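Local structure of glycerophosphodiester phosphodiesterase (Cytophaga hutchinsonii ATCC 33406, 3CH0) at residues Y88-M98 and K109-F117. The protein belongs to the glycerophosphodiester phosphodiesterase family, whose members are built on the TIM-barrel fold. Residues are numbered along the deposited sequence; the frame is centred on the assembly and turned at random.
Sequences YADIKEIDVGM and KVPAVKPLF. With EDO (1,2-ethanediol), chain G.
Tyr88 and Leu116 meet at one end of the contact, where CD2 of Leu116 sits over the centre of the tyrosine ring in a CH-pi contact, 3.7 Å from the centroid and close to the ring normal. The ring reaches the 109-117 segment because CG of Tyr88 lies anti to the backbone N (chi1 -175°); at its edge, OH donates to a lone pair of Lys114 O at 2.6 Å, in the carbonyl plane. Further along, one direct backbone hydrogen bond crosses, Val96 N to Ala112 O (2.8 Å). The Asp95 carboxylate works on both segments. OD1 accepts a hydrogen bond from Ala112 N above the carboxylate plane (3.1 Å), while OD2 accepts from Met98 N on its syn lone pair (an Asx motif) and from Gly97 N above the plane (an Asx turn); together these bonds hold the group's rotation. At the far end the bent chain of Lys109 folds back to place NZ 2.8 Å from Gly97 O, bonding from above the carbonyl plane; NZ also bonds Gln107 and Lys99 O. A water donates to Ile91 O and Ile94 O and accepts from Lys114 N, linking the two backbones. Among the apolar contacts, selenomethionine Met98 lays SE 3.8 Å from Pro111 CD, and the Lys114 chain, its NZ bonded to Ser55, crosses Val96 at about a right angle. Lys114 CE lies 4.1 Å from Val96 CG1. The contact thus ties helix 88-91, the type I turn Ile91-Ile94 and the loop through Met98 to the lead into helix 117-127, whose N-cap is Leu116, beside strand 52-54, with backbone bonds between Pro115 and Val54 and between Phe117 and Val52.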
ATOM      1  N   TYR A  88      -8.625 -18.926  -0.117  1.00 16.53           N
ATOM      2  CA  TYR A  88      -9.090 -17.773  -0.869  1.00 15.22           C
ATOM      3  C   TYR A  88     -10.567 -17.951  -1.316  1.00 16.59           C
ATOM      4  O   TYR A  88     -11.314 -16.971  -1.374  1.00 15.56           O
ATOM      5  CB  TYR A  88      -8.198 -17.426  -2.033  1.00 14.41           C
ATOM      6  CG  TYR A  88      -8.668 -16.162  -2.694  1.00 14.72           C
ATOM      7  CD1 TYR A  88      -8.627 -14.946  -2.007  1.00 13.92           C
ATOM      8  CD2 TYR A  88      -9.233 -16.174  -3.969  1.00 18.42           C
ATOM      9  CE1 TYR A  88      -9.142 -13.788  -2.553  1.00 13.20           C
ATOM     10  CE2 TYR A  88      -9.756 -15.007  -4.541  1.00 14.05           C
ATOM     11  CZ  TYR A  88      -9.681 -13.807  -3.840  1.00 16.15           C
ATOM     12  OH  TYR A  88     -10.209 -12.697  -4.441  1.00 14.62           O
ATOM     13  N   ALA A  89     -10.958 -19.197  -1.614  1.00 18.64           N
ATOM     14  CA  ALA A  89     -12.345 -19.445  -2.062  1.00 17.81           C
ATOM     15  C   ALA A  89     -13.340 -18.932  -1.051  1.00 17.22           C
ATOM     16  O   ALA A  89     -14.424 -18.488  -1.422  1.00 19.23           O
ATOM     17  CB  ALA A  89     -12.567 -20.961  -2.319  1.00 18.67           C
ATOM     18  N   ASP A  90     -12.983 -18.936   0.229  1.00 15.23           N
ATOM     19  CA  ASP A  90     -13.823 -18.402   1.271  1.00 17.32           C
ATOM     20  C   ASP A  90     -13.658 -16.899   1.491  1.00 17.56           C
ATOM     21  O   ASP A  90     -14.625 -16.218   1.837  1.00 15.95           O
ATOM     22  CB  ASP A  90     -13.650 -19.183   2.576  1.00 20.63           C
ATOM     23  CG  ASP A  90     -13.949 -20.684   2.385  1.00 23.00           C
ATOM     24  OD1 ASP A  90     -15.003 -20.970   1.778  1.00 25.97           O
ATOM     25  OD2 ASP A  90     -13.125 -21.533   2.743  1.00 28.21           O
ATOM     26  N   ILE A  91     -12.422 -16.422   1.341  1.00 15.11           N
ATOM     27  CA  ILE A  91     -12.113 -14.997   1.513  1.00 15.35           C
ATOM     28  C   ILE A  91     -12.932 -14.193   0.482  1.00 15.44           C
ATOM     29  O   ILE A  91     -13.526 -13.159   0.814  1.00 13.53           O
ATOM     30  CB  ILE A  91     -10.580 -14.747   1.338  1.00 14.23           C
ATOM     31  CG1 ILE A  91      -9.824 -15.344   2.559  1.00 14.64           C
ATOM     32  CG2 ILE A  91     -10.287 -13.242   1.101  1.00 14.54           C
ATOM     33  CD1 ILE A  91      -8.289 -15.407   2.306  1.00 15.67           C
ATOM     34  N   LYS A  92     -13.021 -14.738  -0.728  1.00 15.14           N
ATOM     35  CA  LYS A  92     -13.599 -14.009  -1.880  1.00 15.98           C
ATOM     36  C   LYS A  92     -15.140 -13.862  -1.788  1.00 17.03           C
ATOM     37  O   LYS A  92     -15.760 -13.140  -2.583  1.00 19.41           O
ATOM     38  CB  LYS A  92     -13.169 -14.645  -3.204  1.00 19.95           C
ATOM     39  CG  LYS A  92     -13.920 -15.894  -3.604  1.00 21.46           C
ATOM     40  CD  LYS A  92     -13.390 -16.462  -4.922  1.00 22.67           C
ATOM     41  CE  LYS A  92     -14.331 -17.560  -5.450  1.00 30.48           C
ATOM     42  NZ  LYS A  92     -13.906 -18.094  -6.777  1.00 38.33           N
ATOM     43  N   GLU A  93     -15.736 -14.515  -0.813  1.00 16.43           N
ATOM     44  CA  GLU A  93     -17.176 -14.435  -0.602  1.00 20.26           C
ATOM     45  C   GLU A  93     -17.659 -13.348   0.323  1.00 19.89           C
ATOM     46  O   GLU A  93     -18.871 -13.167   0.474  1.00 21.39           O
ATOM     47  CB  GLU A  93     -17.706 -15.791  -0.126  1.00 20.15           C
ATOM     48  CG  GLU A  93     -17.484 -16.894  -1.151  1.00 21.34           C
ATOM     49  CD  GLU A  93     -18.128 -16.625  -2.542  1.00 32.10           C
ATOM     50  OE1 GLU A  93     -19.187 -15.946  -2.592  1.00 34.82           O
ATOM     51  OE2 GLU A  93     -17.577 -17.083  -3.572  1.00 30.83           O
ATOM     52  N   ILE A  94     -16.738 -12.560   0.891  1.00 14.05           N
ATOM     53  CA  ILE A  94     -17.053 -11.664   1.983  1.00 13.81           C
ATOM     54  C   ILE A  94     -16.992 -10.208   1.468  1.00 13.03           C
ATOM     55  O   ILE A  94     -15.958  -9.751   0.903  1.00 14.67           O
ATOM     56  CB  ILE A  94     -16.051 -11.870   3.141  1.00 12.66           C
ATOM     57  CG1 ILE A  94     -16.229 -13.293   3.731  1.00 17.20           C
ATOM     58  CG2 ILE A  94     -16.254 -10.835   4.204  1.00 13.41           C
ATOM     59  CD1 ILE A  94     -15.104 -13.823   4.632  1.00 18.22           C
ATOM     60  N   ASP A  95     -18.102  -9.489   1.609  1.00 11.92           N
ATOM     61  CA  ASP A  95     -18.136  -8.132   1.169  1.00 10.92           C
ATOM     62  C   ASP A  95     -17.302  -7.212   2.042  1.00 14.37           C
ATOM     63  O   ASP A  95     -17.411  -7.254   3.288  1.00 12.76           O
ATOM     64  CB  ASP A  95     -19.571  -7.633   1.160  1.00 12.33           C
ATOM     65  CG  ASP A  95     -19.672  -6.224   0.633  1.00 11.37           C
ATOM     66  OD1 ASP A  95     -19.809  -6.068  -0.627  1.00 12.02           O
ATOM     67  OD2 ASP A  95     -19.558  -5.277   1.408  1.00 12.31           O
ATOM     68  N   VAL A  96     -16.494  -6.377   1.374  1.00 12.89           N
ATOM     69  CA  VAL A  96     -15.726  -5.312   2.019  1.00 11.14           C
ATOM     70  C   VAL A  96     -15.949  -3.952   1.377  1.00 12.09           C
ATOM     71  O   VAL A  96     -15.044  -3.104   1.320  1.00 11.25           O
ATOM     72  CB  VAL A  96     -14.232  -5.697   2.034  1.00 11.53           C
ATOM     73  CG1 VAL A  96     -14.017  -6.916   2.980  1.00 11.90           C
ATOM     74  CG2 VAL A  96     -13.723  -5.902   0.624  1.00 12.50           C
ATOM     75  N   GLY A  97     -17.169  -3.709   0.894  1.00 12.39           N
ATOM     76  CA  GLY A  97     -17.463  -2.427   0.309  1.00 10.07           C
ATOM     77  C   GLY A  97     -18.753  -1.703   0.689  1.00 12.57           C
ATOM     78  O   GLY A  97     -18.889  -0.480   0.534  1.00 11.60           O
HETATM   79  N   MSE A  98     -19.723  -2.481   1.171  1.00 12.78           N
HETATM   80  CA  MSE A  98     -21.031  -1.898   1.474  1.00 13.70           C
HETATM   81  C   MSE A  98     -21.198  -1.284   2.843  1.00 13.42           C
HETATM   82  O   MSE A  98     -22.138  -0.511   3.094  1.00 14.35           O
HETATM   83  CB  MSE A  98     -22.123  -2.966   1.299  1.00 13.10           C
HETATM   84  CG  MSE A  98     -22.319  -3.381  -0.116  1.00 13.36           C
HETATM   85 SE   MSE A  98     -22.933  -1.913  -1.315  0.75 15.16          SE
HETATM   86  CE  MSE A  98     -24.615  -1.414  -0.393  1.00 20.73           C
ATOM     87  N   LYS A 109     -20.457   3.453  -1.726  1.00 14.17           N
ATOM     88  CA  LYS A 109     -20.805   2.125  -1.303  1.00 12.51           C
ATOM     89  C   LYS A 109     -21.208   1.301  -2.483  1.00 13.04           C
ATOM     90  O   LYS A 109     -22.236   1.567  -3.123  1.00 16.18           O
ATOM     91  CB  LYS A 109     -21.945   2.164  -0.249  1.00 14.70           C
ATOM     92  CG  LYS A 109     -21.649   2.935   0.973  1.00 12.90           C
ATOM     93  CD  LYS A 109     -20.601   2.235   1.857  1.00 13.15           C
ATOM     94  CE  LYS A 109     -19.193   2.700   1.539  1.00 12.91           C
ATOM     95  NZ  LYS A 109     -18.179   1.784   2.058  1.00 11.59           N
ATOM     96  N   VAL A 110     -20.392   0.281  -2.765  1.00 13.49           N
ATOM     97  CA  VAL A 110     -20.563  -0.672  -3.849  1.00 12.29           C
ATOM     98  C   VAL A 110     -20.132  -2.050  -3.372  1.00 13.47           C
ATOM     99  O   VAL A 110     -19.264  -2.178  -2.478  1.00 11.51           O
ATOM    100  CB  VAL A 110     -19.751  -0.320  -5.118  1.00 13.40           C
ATOM    101  CG1 VAL A 110     -20.259   1.010  -5.777  1.00 16.18           C
ATOM    102  CG2 VAL A 110     -18.248  -0.218  -4.798  1.00 15.93           C
ATOM    103  N   PRO A 111     -20.778  -3.100  -3.870  1.00 12.47           N
ATOM    104  CA  PRO A 111     -20.344  -4.467  -3.542  1.00 12.95           C
ATOM    105  C   PRO A 111     -18.889  -4.665  -3.973  1.00 12.47           C
ATOM    106  O   PRO A 111     -18.515  -4.276  -5.091  1.00 15.43           O
ATOM    107  CB  PRO A 111     -21.281  -5.372  -4.375  1.00 14.95           C
ATOM    108  CG  PRO A 111     -22.483  -4.498  -4.619  1.00 18.64           C
ATOM    109  CD  PRO A 111     -21.947  -3.087  -4.787  1.00 15.99           C
ATOM    110  N   ALA A 112     -18.053  -5.206  -3.065  1.00 12.44           N
ATOM    111  CA  ALA A 112     -16.675  -5.480  -3.403  1.00 11.68           C
ATOM    112  C   ALA A 112     -16.141  -6.567  -2.546  1.00 12.22           C
ATOM    113  O   ALA A 112     -16.632  -6.744  -1.435  1.00 12.52           O
ATOM    114  CB  ALA A 112     -15.845  -4.202  -3.232  1.00 11.92           C
ATOM    115  N   VAL A 113     -15.161  -7.282  -3.076  1.00 12.09           N
ATOM    116  CA  VAL A 113     -14.467  -8.297  -2.316  1.00 12.50           C
ATOM    117  C   VAL A 113     -12.978  -8.034  -2.357  1.00 11.00           C
ATOM    118  O   VAL A 113     -12.510  -7.225  -3.129  1.00 10.56           O
ATOM    119  CB  VAL A 113     -14.822  -9.721  -2.788  1.00 14.42           C
ATOM    120  CG1 VAL A 113     -16.375  -9.897  -2.727  1.00 13.49           C
ATOM    121  CG2 VAL A 113     -14.259  -9.997  -4.208  1.00 12.81           C
ATOM    122  N   LYS A 114     -12.242  -8.723  -1.488  1.00 11.85           N
ATOM    123  CA  LYS A 114     -10.770  -8.654  -1.532  1.00 12.55           C
ATOM    124  C   LYS A 114     -10.245  -9.459  -2.692  1.00 12.09           C
ATOM    125  O   LYS A 114     -10.482 -10.699  -2.752  1.00 10.34           O
ATOM    126  CB  LYS A 114     -10.194  -9.227  -0.227  1.00 11.67           C
ATOM    127  CG  LYS A 114     -10.600  -8.465   1.009  1.00 12.56           C
ATOM    128  CD  LYS A 114      -9.907  -9.004   2.260  1.00 11.89           C
ATOM    129  CE  LYS A 114     -10.214  -8.229   3.507  1.00 13.11           C
ATOM    130  NZ  LYS A 114      -9.571  -6.916   3.639  1.00 10.49           N
ATOM    131  N   PRO A 115      -9.560  -8.791  -3.644  1.00  9.99           N
ATOM    132  CA  PRO A 115      -9.073  -9.490  -4.850  1.00  9.53           C
ATOM    133  C   PRO A 115      -7.717 -10.153  -4.624  1.00 12.62           C
ATOM    134  O   PRO A 115      -6.959  -9.771  -3.735  1.00 13.55           O
ATOM    135  CB  PRO A 115      -8.964  -8.357  -5.872  1.00 13.67           C
ATOM    136  CG  PRO A 115      -8.520  -7.161  -4.992  1.00 12.09           C
ATOM    137  CD  PRO A 115      -9.207  -7.350  -3.669  1.00 11.06           C
ATOM    138  N   LEU A 116      -7.376 -11.085  -5.497  1.00 11.32           N
ATOM    139  CA  LEU A 116      -6.032 -11.559  -5.590  1.00 13.08           C
ATOM    140  C   LEU A 116      -5.136 -10.455  -6.168  1.00 11.81           C
ATOM    141  O   LEU A 116      -5.504  -9.650  -7.076  1.00 11.94           O
ATOM    142  CB  LEU A 116      -5.961 -12.769  -6.518  1.00 13.55           C
ATOM    143  CG  LEU A 116      -6.688 -14.011  -6.038  1.00 16.12           C
ATOM    144  CD1 LEU A 116      -6.875 -14.995  -7.189  1.00 18.68           C
ATOM    145  CD2 LEU A 116      -5.922 -14.667  -4.904  1.00 15.88           C
ATOM    146  N   PHE A 117      -3.885 -10.469  -5.714  1.00 11.61           N
ATOM    147  CA  PHE A 117      -2.848  -9.647  -6.273  1.00 10.38           C
ATOM    148  C   PHE A 117      -2.757  -9.841  -7.810  1.00 11.66           C
ATOM    149  O   PHE A 117      -2.639  -8.906  -8.587  1.00 11.62           O
ATOM    150  CB  PHE A 117      -1.499 -10.014  -5.602  1.00 10.20           C
ATOM    151  CG  PHE A 117      -0.278  -9.219  -6.022  1.00 11.30           C
ATOM    152  CD1 PHE A 117      -0.286  -7.888  -6.378  1.00 11.13           C
ATOM    153  CD2 PHE A 117       0.973  -9.845  -5.954  1.00 10.56           C
ATOM    154  CE1 PHE A 117       0.912  -7.233  -6.689  1.00 10.68           C
ATOM    155  CE2 PHE A 117       2.160  -9.180  -6.229  1.00 11.51           C
ATOM    156  CZ  PHE A 117       2.120  -7.895  -6.624  1.00 13.89           C
TER
HETATM  157  C1  EDO G 277     -21.234 -11.136   1.863  1.00 41.62           C
HETATM  158  O1  EDO G 277     -20.333 -10.981   2.983  1.00 31.49           O
HETATM  159  C2  EDO G 277     -22.478 -11.980   2.173  1.00 45.83           C
HETATM  160  O2  EDO G 277     -23.134 -12.450   0.968  1.00 45.00           O
HETATM  161  O   HOH W   1     -13.377 -10.389   0.514  1.00 11.76           O